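Putative gamma-glutamylcyclotransferase YkqA (Bacillus subtilis, PDB 2QIK) probably acts as a gamma-glutamylcyclotransferase, releasing a gamma-glutamyl group by cyclising it to 5-oxoproline. Local coordinates at residues Trp115-His118 against Gln119-Lys123; Ala145-Asp148 against His149-Asp153; Phe263-Lys266 against Leu267-Met271. One frame throughout, in Å; residues are numbered along the deposited sequence.

The three contacts come one after another along the chain and none touches another. Interaction 1 lies on helix 115-122, interaction 2 in the loop joining helix 140-145 to strand 154-161, and interaction 3 on helix 261-273, close to the C-terminus. Their centres are about 23 Å (1 to 2), 26 Å (2 to 3) and 34 Å (1 to 3) apart, with interactions 1 and 3 on opposite sides of the centre of the chain. Helix 198-204 links the first two, since side chains of both pack on it. Interaction 1 lies beside the predicted substrate-binding segment, whereas interactions 2 and 3 lie away from it, each centred about 22 Å from the centre of the chain.

Interaction 1: residues Trp115-His118 against Gln119-Lys123; sequences WKEH and QMISK
The indole of Trp115 has the side-chain amide of Gln119 over one face, with Gln119 CD 3.5 Å from Trp115 NE1 and displaced toward the rim of the ring. Indole and amide planes are 30° apart, and Gln119 CG makes a CH-pi contact 4.2 Å from the centroid of the five-membered ring of Trp115. Because the amide sits above the ring, Gln119 OE1 misses the direction of the indole N-H and the two form no hydrogen bond; Gln119 NE2 is instead held by Glu15. The imidazole of His118 likewise carries Ser122 over one face, where Ser122 CB makes a second CH-pi contact. With chi1 at 70°, the serine hydroxyl folds back on the helix and donates to the carbonyl: Ser122 OG lies 2.7 Å from His118 O. Ser122 N reaches the same His118 O at 2.8 Å from the opposite face of the carbonyl plane, so two donors grip this oxygen. With an alanine at His118 the imidazole is gone, and Ser122 CB would probably lose its aromatic neighbour, opening a gap beside the serine. Farther round, Lys116 NZ salt-bridges Asp228 and hydrogen-bonds to Lys13 O, and Met120 packs on helix 198-204. The i to i+4 pairs Trp115-Gln119 and His118-Ser122 are typical of an alpha-helix, here helix 115-122, whose Trp115 side chain comes within about 4 Å of Gly9 in the probable substrate-binding segment of this gamma-glutamylcyclotransferase-family protein.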
loop_
_atom_site.group_PDB
_atom_site.type_symbol
_atom_site.label_atom_id
_atom_site.label_comp_id
_atom_site.label_asym_id
_atom_site.label_seq_id
_atom_site.Cartn_x
_atom_site.Cartn_y
_atom_site.Cartn_z
ATOM N N TRP A 115 -3.428 -10.686 0.795
ATOM C CA TRP A 115 -4.791 -11.120 0.972
ATOM C C TRP A 115 -5.820 -10.065 0.600
ATOM O O TRP A 115 -6.860 -10.384 0.050
ATOM C CB TRP A 115 -4.961 -11.552 2.456
ATOM C CG TRP A 115 -6.307 -11.987 2.863
ATOM C CD1 TRP A 115 -7.085 -11.433 3.882
ATOM C CD2 TRP A 115 -6.932 -13.140 2.493
ATOM N NE1 TRP A 115 -8.214 -12.118 4.043
ATOM C CE2 TRP A 115 -8.179 -13.189 3.215
ATOM C CE3 TRP A 115 -6.691 -14.105 1.548
ATOM C CZ2 TRP A 115 -9.131 -14.186 3.073
ATOM C CZ3 TRP A 115 -7.696 -15.187 1.460
ATOM C CH2 TRP A 115 -8.841 -15.179 2.178
ATOM N N LYS A 116 -5.555 -8.818 0.959
ATOM C CA LYS A 116 -6.487 -7.755 0.576
ATOM C C LYS A 116 -6.534 -7.542 -0.915
ATOM O O LYS A 116 -7.621 -7.262 -1.450
ATOM C CB LYS A 116 -6.114 -6.472 1.320
ATOM C CG LYS A 116 -6.390 -6.381 2.737
ATOM C CD LYS A 116 -6.352 -5.028 3.331
ATOM C CE LYS A 116 -6.853 -5.122 4.690
ATOM N NZ LYS A 116 -6.817 -3.889 5.390
ATOM N N GLU A 117 -5.405 -7.626 -1.577
ATOM C CA GLU A 117 -5.401 -7.515 -3.030
ATOM C C GLU A 117 -6.182 -8.681 -3.611
ATOM O O GLU A 117 -7.015 -8.479 -4.504
ATOM C CB GLU A 117 -3.953 -7.508 -3.507
ATOM C CG GLU A 117 -3.764 -7.267 -5.017
ATOM C CD GLU A 117 -3.857 -8.431 -5.914
ATOM O OE1 GLU A 117 -3.861 -8.189 -7.156
ATOM O OE2 GLU A 117 -3.858 -9.566 -5.397
ATOM N N HIS A 118 -6.051 -9.866 -3.039
ATOM C CA HIS A 118 -6.759 -11.027 -3.516
ATOM C C HIS A 118 -8.249 -10.802 -3.333
ATOM O O HIS A 118 -9.065 -11.196 -4.184
ATOM C CB HIS A 118 -6.274 -12.272 -2.780
ATOM C CG HIS A 118 -7.190 -13.465 -2.941
ATOM N ND1 HIS A 118 -8.013 -13.975 -1.956
ATOM C CD2 HIS A 118 -7.320 -14.278 -3.993
ATOM C CE1 HIS A 118 -8.660 -15.029 -2.433
ATOM N NE2 HIS A 118 -8.261 -15.230 -3.671
ATOM N N GLN A 119 -8.678 -10.278 -2.192
ATOM C CA GLN A 119 -10.125 -10.043 -1.942
ATOM C C GLN A 119 -10.691 -9.055 -2.948
ATOM O O GLN A 119 -11.758 -9.225 -3.458
ATOM C CB GLN A 119 -10.324 -9.537 -0.533
ATOM C CG GLN A 119 -10.044 -10.629 0.561
ATOM C CD GLN A 119 -10.146 -10.068 1.945
ATOM O OE1 GLN A 119 -10.896 -10.641 2.785
ATOM N NE2 GLN A 119 -9.520 -8.986 2.188
HETATM N N MSE A 120 -9.916 -8.028 -3.259
HETATM C CA MSE A 120 -10.351 -7.022 -4.184
HETATM C C MSE A 120 -10.582 -7.579 -5.578
HETATM O O MSE A 120 -11.604 -7.333 -6.246
HETATM C CB MSE A 120 -9.336 -5.888 -4.231
HETATM C CG MSE A 120 -9.589 -4.789 -5.297
HETATM SE SE MSE A 120 -8.309 -3.408 -5.328
HETATM C CE MSE A 120 -6.877 -4.461 -5.990
ATOM N N ILE A 121 -9.613 -8.363 -6.079
ATOM C CA ILE A 121 -9.725 -8.876 -7.421
ATOM C C ILE A 121 -10.687 -10.047 -7.469
ATOM O O ILE A 121 -11.544 -10.094 -8.357
ATOM C CB ILE A 121 -8.371 -9.198 -8.018
ATOM C CG1 ILE A 121 -7.607 -7.909 -8.249
ATOM C CG2 ILE A 121 -8.508 -9.950 -9.316
ATOM C CD1 ILE A 121 -6.846 -7.476 -7.086
ATOM N N SER A 122 -10.600 -11.013 -6.548
ATOM C CA SER A 122 -11.413 -12.214 -6.646
ATOM C C SER A 122 -12.902 -11.923 -6.390
ATOM O O SER A 122 -13.755 -12.686 -6.856
ATOM C CB SER A 122 -10.890 -13.274 -5.718
ATOM O OG SER A 122 -11.121 -12.939 -4.398
ATOM N N LYS A 123 -13.223 -10.864 -5.677
ATOM C CA LYS A 123 -14.619 -10.480 -5.447
ATOM C C LYS A 123 -15.038 -9.329 -6.386
ATOM O O LYS A 123 -16.152 -8.791 -6.210
ATOM C CB LYS A 123 -14.881 -10.120 -3.974
ATOM C CG LYS A 123 -14.529 -11.250 -3.014
ATOM C CD LYS A 123 -15.584 -12.212 -2.702
ATOM C CE LYS A 123 -15.168 -12.978 -1.414
ATOM N NZ LYS A 123 -14.176 -12.212 -0.579
#

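Interaction 2: residues Ala145-Asp148 against His149-Asp153; sequences AGVD and HYFQD
His149 turns its imidazole back over the preceding turn to meet Gly146 and Val147. Its CB rests against the carbonyl carbon of Asp148, and a chi1 of 64° sets CG between the backbone N and the carbonyl carbon, directing the ring toward Gly146. CD2 of His149 then lies 3.2 Å from Gly146 O, which sits at the ring edge, while Val147 O stands over one face. His149 CE1 in turn stands 3.3 Å above the plane of the Tyr150 ring, over its centre. At the tip, His149 NE2 meets water 1 at 2.8 Å, and this water donates a weak bond to Gly146 O. The turn beneath is of the 3-10 kind: Tyr150 N bonds to Val147 O at 2.9 Å and Phe151 N to Asp148 O at 2.8 Å, both donors standing well above the carbonyl planes. Val147 CG2 runs alongside Phe151 CE2 at 4.0 Å, and the Phe151 ring goes on to stack with Phe142. Gly146, with positive phi, closes helix 140-145 in a Schellman motif just before this turn. Water 2 ties the other flank, donating to Asp148 OD1 at 2.7 Å and to Phe151 O at 2.8 Å. The chemistry is thus divided: apolar groups face the protein, whereas the polar ends of His149 and Asp148 are joined to the backbone through water, consistent with a turn at the surface.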
loop_
_atom_site.group_PDB
_atom_site.type_symbol
_atom_site.label_atom_id
_atom_site.label_comp_id
_atom_site.label_asym_id
_atom_site.label_seq_id
_atom_site.Cartn_x
_atom_site.Cartn_y
_atom_site.Cartn_z
ATOM N N ALA A 145 -4.975 7.254 -23.161
ATOM C CA ALA A 145 -5.282 5.855 -23.089
ATOM C C ALA A 145 -6.786 5.599 -23.280
ATOM O O ALA A 145 -7.186 4.453 -23.312
ATOM C CB ALA A 145 -4.831 5.323 -21.761
ATOM N N GLY A 146 -7.621 6.651 -23.368
ATOM C CA GLY A 146 -9.047 6.459 -23.520
ATOM C C GLY A 146 -9.771 6.013 -22.289
ATOM O O GLY A 146 -10.856 5.457 -22.370
ATOM N N VAL A 147 -9.179 6.243 -21.116
ATOM C CA VAL A 147 -9.771 5.866 -19.854
ATOM C C VAL A 147 -10.207 6.990 -18.944
ATOM O O VAL A 147 -10.593 6.775 -17.789
ATOM C CB VAL A 147 -8.850 4.872 -19.077
ATOM C CG1 VAL A 147 -8.611 3.628 -19.882
ATOM C CG2 VAL A 147 -7.570 5.513 -18.620
ATOM N N ASP A 148 -10.070 8.228 -19.395
ATOM C CA ASP A 148 -10.410 9.363 -18.519
ATOM C C ASP A 148 -11.835 9.352 -18.056
ATOM O O ASP A 148 -12.117 9.852 -16.976
ATOM C CB ASP A 148 -10.058 10.749 -19.098
ATOM C CG ASP A 148 -9.998 11.798 -18.036
ATOM O OD1 ASP A 148 -9.337 11.582 -16.998
ATOM O OD2 ASP A 148 -10.572 12.881 -18.185
ATOM N N HIS A 149 -12.730 8.768 -18.839
ATOM C CA HIS A 149 -14.100 8.606 -18.424
ATOM C C HIS A 149 -14.271 7.895 -17.084
ATOM O O HIS A 149 -15.291 8.088 -16.414
ATOM C CB HIS A 149 -14.901 7.898 -19.524
ATOM C CG HIS A 149 -14.489 6.498 -19.846
ATOM N ND1 HIS A 149 -15.028 5.411 -19.201
ATOM C CD2 HIS A 149 -13.518 6.020 -20.661
ATOM C CE1 HIS A 149 -14.469 4.316 -19.680
ATOM N NE2 HIS A 149 -13.541 4.648 -20.550
ATOM N N TYR A 150 -13.275 7.095 -16.680
ATOM C CA TYR A 150 -13.300 6.405 -15.380
ATOM C C TYR A 150 -12.847 7.285 -14.214
ATOM O O TYR A 150 -13.063 6.936 -13.088
ATOM C CB TYR A 150 -12.434 5.195 -15.409
ATOM C CG TYR A 150 -12.914 4.029 -16.225
ATOM C CD1 TYR A 150 -14.232 3.564 -16.136
ATOM C CD2 TYR A 150 -12.075 3.322 -17.046
ATOM C CE1 TYR A 150 -14.648 2.412 -16.803
ATOM C CE2 TYR A 150 -12.482 2.227 -17.727
ATOM C CZ TYR A 150 -13.789 1.747 -17.576
ATOM O OH TYR A 150 -14.263 0.598 -18.178
ATOM N N PHE A 151 -12.174 8.417 -14.524
ATOM C CA PHE A 151 -11.431 9.222 -13.565
ATOM C C PHE A 151 -12.113 10.602 -13.484
ATOM O O PHE A 151 -11.495 11.601 -13.106
ATOM C CB PHE A 151 -9.962 9.276 -13.862
ATOM C CG PHE A 151 -9.310 7.949 -13.748
ATOM C CD1 PHE A 151 -8.874 7.455 -12.544
ATOM C CD2 PHE A 151 -9.153 7.153 -14.871
ATOM C CE1 PHE A 151 -8.334 6.236 -12.438
ATOM C CE2 PHE A 151 -8.596 5.903 -14.786
ATOM C CZ PHE A 151 -8.182 5.427 -13.572
ATOM N N GLN A 152 -13.429 10.636 -13.724
ATOM C CA GLN A 152 -14.232 11.886 -13.690
ATOM C C GLN A 152 -15.201 11.944 -12.506
ATOM O O GLN A 152 -16.132 12.764 -12.455
ATOM C CB GLN A 152 -14.909 12.064 -15.057
ATOM C CG GLN A 152 -13.934 12.440 -16.182
ATOM C CD GLN A 152 -14.485 12.303 -17.615
ATOM O OE1 GLN A 152 -13.729 12.461 -18.591
ATOM N NE2 GLN A 152 -15.732 11.954 -17.725
ATOM N N ASP A 153 -14.975 11.065 -11.532
ATOM C CA ASP A 153 -15.787 11.105 -10.280
ATOM C C ASP A 153 -14.799 11.136 -9.091
ATOM O O ASP A 153 -14.738 10.218 -8.253
ATOM C CB ASP A 153 -16.736 9.879 -10.165
ATOM C CG ASP A 153 -17.737 9.976 -9.031
ATOM O OD1 ASP A 153 -17.979 11.043 -8.462
ATOM O OD2 ASP A 153 -18.326 8.984 -8.706
HETATM O O HOH W 1 -11.993 2.491 -21.450
HETATM O O HOH W 2 -9.588 12.912 -14.649
#

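Interaction 3: residues Phe263-Lys266 against Leu267-Met271; sequences FTEK and LKRHM
Four successive i to i+4 hydrogen bonds run from residues 267-270 back to residues 263-266, all of ordinary alpha-helical length, the straightest being Lys268 N to Thr264 O (2.9 Å, N-H...O angle 170°). The segments belong to helix 261-273, which follows helix 245-258 after a short turn and packs against it in an antiparallel helical hairpin. On the inner side, Leu267 meets Phe263 obliquely: Leu267 CD2 approaches Phe263 CE2 at 4.0 Å, and Leu267 CB lies 4.1 Å from the same ring atom. A chi1 of 178° carries the phenylalanine ring along the helix flank toward Leu267 rather than back over its own amide. Beyond this pair, Phe263 reaches strand 185-193, while Leu267 wedges between Ile251 of the partner helix and Thr165 and Phe167 of strand 164-171. A second pair lies one residue on. Thr264 and Lys268 run side by side in the same direction, with Thr264 CG2 3.9 Å from Lys268 CE, and the extended lysine chain carries its ammonium to a salt bridge with Glu256 of helix 245-258. The hydroxyl of Thr264 turns the other way and bonds to the carbonyl of Ser260, just ahead of the helix. The other side of the helix, with Glu265 and Arg269, is exposed. Glu265 and Arg269 are opposite in charge, yet Glu265 OE1 and Arg269 NE stay 5.1 Å apart, so any attraction is exerted at a distance. His270 directs its imidazole away from residues 263-266, NE2 being bonded to Glu240; what remains at the helix is its CB, 3.5 Å from Lys266 O.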
loop_
_atom_site.group_PDB
_atom_site.type_symbol
_atom_site.label_atom_id
_atom_site.label_comp_id
_atom_site.label_asym_id
_atom_site.label_seq_id
_atom_site.Cartn_x
_atom_site.Cartn_y
_atom_site.Cartn_z
ATOM N N PHE A 263 0.463 22.432 0.684
ATOM C CA PHE A 263 1.070 21.129 0.365
ATOM C C PHE A 263 1.682 21.138 -0.991
ATOM O O PHE A 263 2.804 20.657 -1.165
ATOM C CB PHE A 263 0.047 20.002 0.451
ATOM C CG PHE A 263 0.641 18.694 0.089
ATOM C CD1 PHE A 263 1.395 18.005 1.010
ATOM C CD2 PHE A 263 0.490 18.169 -1.193
ATOM C CE1 PHE A 263 2.045 16.827 0.636
ATOM C CE2 PHE A 263 1.146 17.008 -1.530
ATOM C CZ PHE A 263 1.896 16.348 -0.609
ATOM N N THR A 264 1.011 21.739 -1.971
ATOM C CA THR A 264 1.537 21.800 -3.311
ATOM C C THR A 264 2.831 22.532 -3.363
ATOM O O THR A 264 3.787 22.107 -4.006
ATOM C CB THR A 264 0.498 22.444 -4.243
ATOM O OG1 THR A 264 -0.643 21.603 -4.316
ATOM C CG2 THR A 264 1.046 22.677 -5.627
ATOM N N GLU A 265 2.923 23.609 -2.577
ATOM C CA GLU A 265 4.176 24.341 -2.532
ATOM C C GLU A 265 5.315 23.539 -1.946
ATOM O O GLU A 265 6.454 23.567 -2.443
ATOM C CB GLU A 265 3.990 25.597 -1.674
ATOM C CG GLU A 265 5.304 26.279 -1.474
ATOM C CD GLU A 265 5.185 27.497 -0.583
ATOM O OE1 GLU A 265 5.967 28.434 -0.899
ATOM O OE2 GLU A 265 4.387 27.584 0.360
ATOM N N LYS A 266 5.047 22.830 -0.849
ATOM C CA LYS A 266 6.010 21.925 -0.264
ATOM C C LYS A 266 6.479 20.843 -1.213
ATOM O O LYS A 266 7.658 20.530 -1.250
ATOM C CB LYS A 266 5.413 21.300 0.968
ATOM C CG LYS A 266 5.573 22.087 2.180
ATOM C CD LYS A 266 5.336 21.116 3.417
ATOM C CE LYS A 266 5.330 21.922 4.668
ATOM N NZ LYS A 266 5.421 21.049 5.973
ATOM N N LEU A 267 5.541 20.242 -1.933
ATOM C CA LEU A 267 5.845 19.154 -2.848
ATOM C C LEU A 267 6.739 19.658 -4.001
ATOM O O LEU A 267 7.705 19.021 -4.352
ATOM C CB LEU A 267 4.546 18.501 -3.357
ATOM C CG LEU A 267 4.742 17.313 -4.356
ATOM C CD1 LEU A 267 5.498 16.127 -3.806
ATOM C CD2 LEU A 267 3.406 16.868 -4.814
ATOM N N LYS A 268 6.376 20.817 -4.566
ATOM C CA LYS A 268 7.176 21.436 -5.588
ATOM C C LYS A 268 8.578 21.711 -5.046
ATOM O O LYS A 268 9.558 21.436 -5.723
ATOM C CB LYS A 268 6.538 22.721 -6.124
ATOM C CG LYS A 268 5.389 22.462 -7.036
ATOM C CD LYS A 268 4.671 23.789 -7.469
ATOM C CE LYS A 268 3.504 23.590 -8.469
ATOM N NZ LYS A 268 2.771 24.859 -8.801
ATOM N N ARG A 269 8.692 22.302 -3.851
ATOM C CA ARG A 269 9.998 22.613 -3.357
ATOM C C ARG A 269 10.833 21.318 -3.162
ATOM O O ARG A 269 12.040 21.250 -3.436
ATOM C CB ARG A 269 9.913 23.343 -1.985
ATOM C CG ARG A 269 9.519 24.892 -1.868
ATOM C CD ARG A 269 9.491 25.648 -0.312
ATOM N NE ARG A 269 10.618 26.525 -0.355
ATOM C CZ ARG A 269 11.897 26.159 -0.560
ATOM N NH1 ARG A 269 12.867 27.096 -0.587
ATOM N NH2 ARG A 269 12.240 24.878 -0.704
ATOM N N HIS A 270 10.164 20.235 -2.697
ATOM C CA HIS A 270 10.855 18.978 -2.526
ATOM C C HIS A 270 11.362 18.453 -3.845
ATOM O O HIS A 270 12.528 18.046 -3.922
ATOM C CB HIS A 270 9.933 17.960 -1.847
ATOM C CG HIS A 270 10.568 16.650 -1.599
ATOM N ND1 HIS A 270 11.565 16.489 -0.652
ATOM C CD2 HIS A 270 10.360 15.451 -2.166
ATOM C CE1 HIS A 270 11.968 15.239 -0.687
ATOM N NE2 HIS A 270 11.249 14.574 -1.591
HETATM N N MSE A 271 10.497 18.367 -4.850
HETATM C CA MSE A 271 10.917 17.890 -6.158
HETATM C C MSE A 271 12.085 18.702 -6.707
HETATM O O MSE A 271 13.006 18.169 -7.279
HETATM C CB MSE A 271 9.767 17.912 -7.130
HETATM C CG MSE A 271 8.657 16.906 -6.784
HETATM SE SE MSE A 271 7.279 16.679 -8.056
HETATM C CE MSE A 271 6.563 18.377 -7.981
#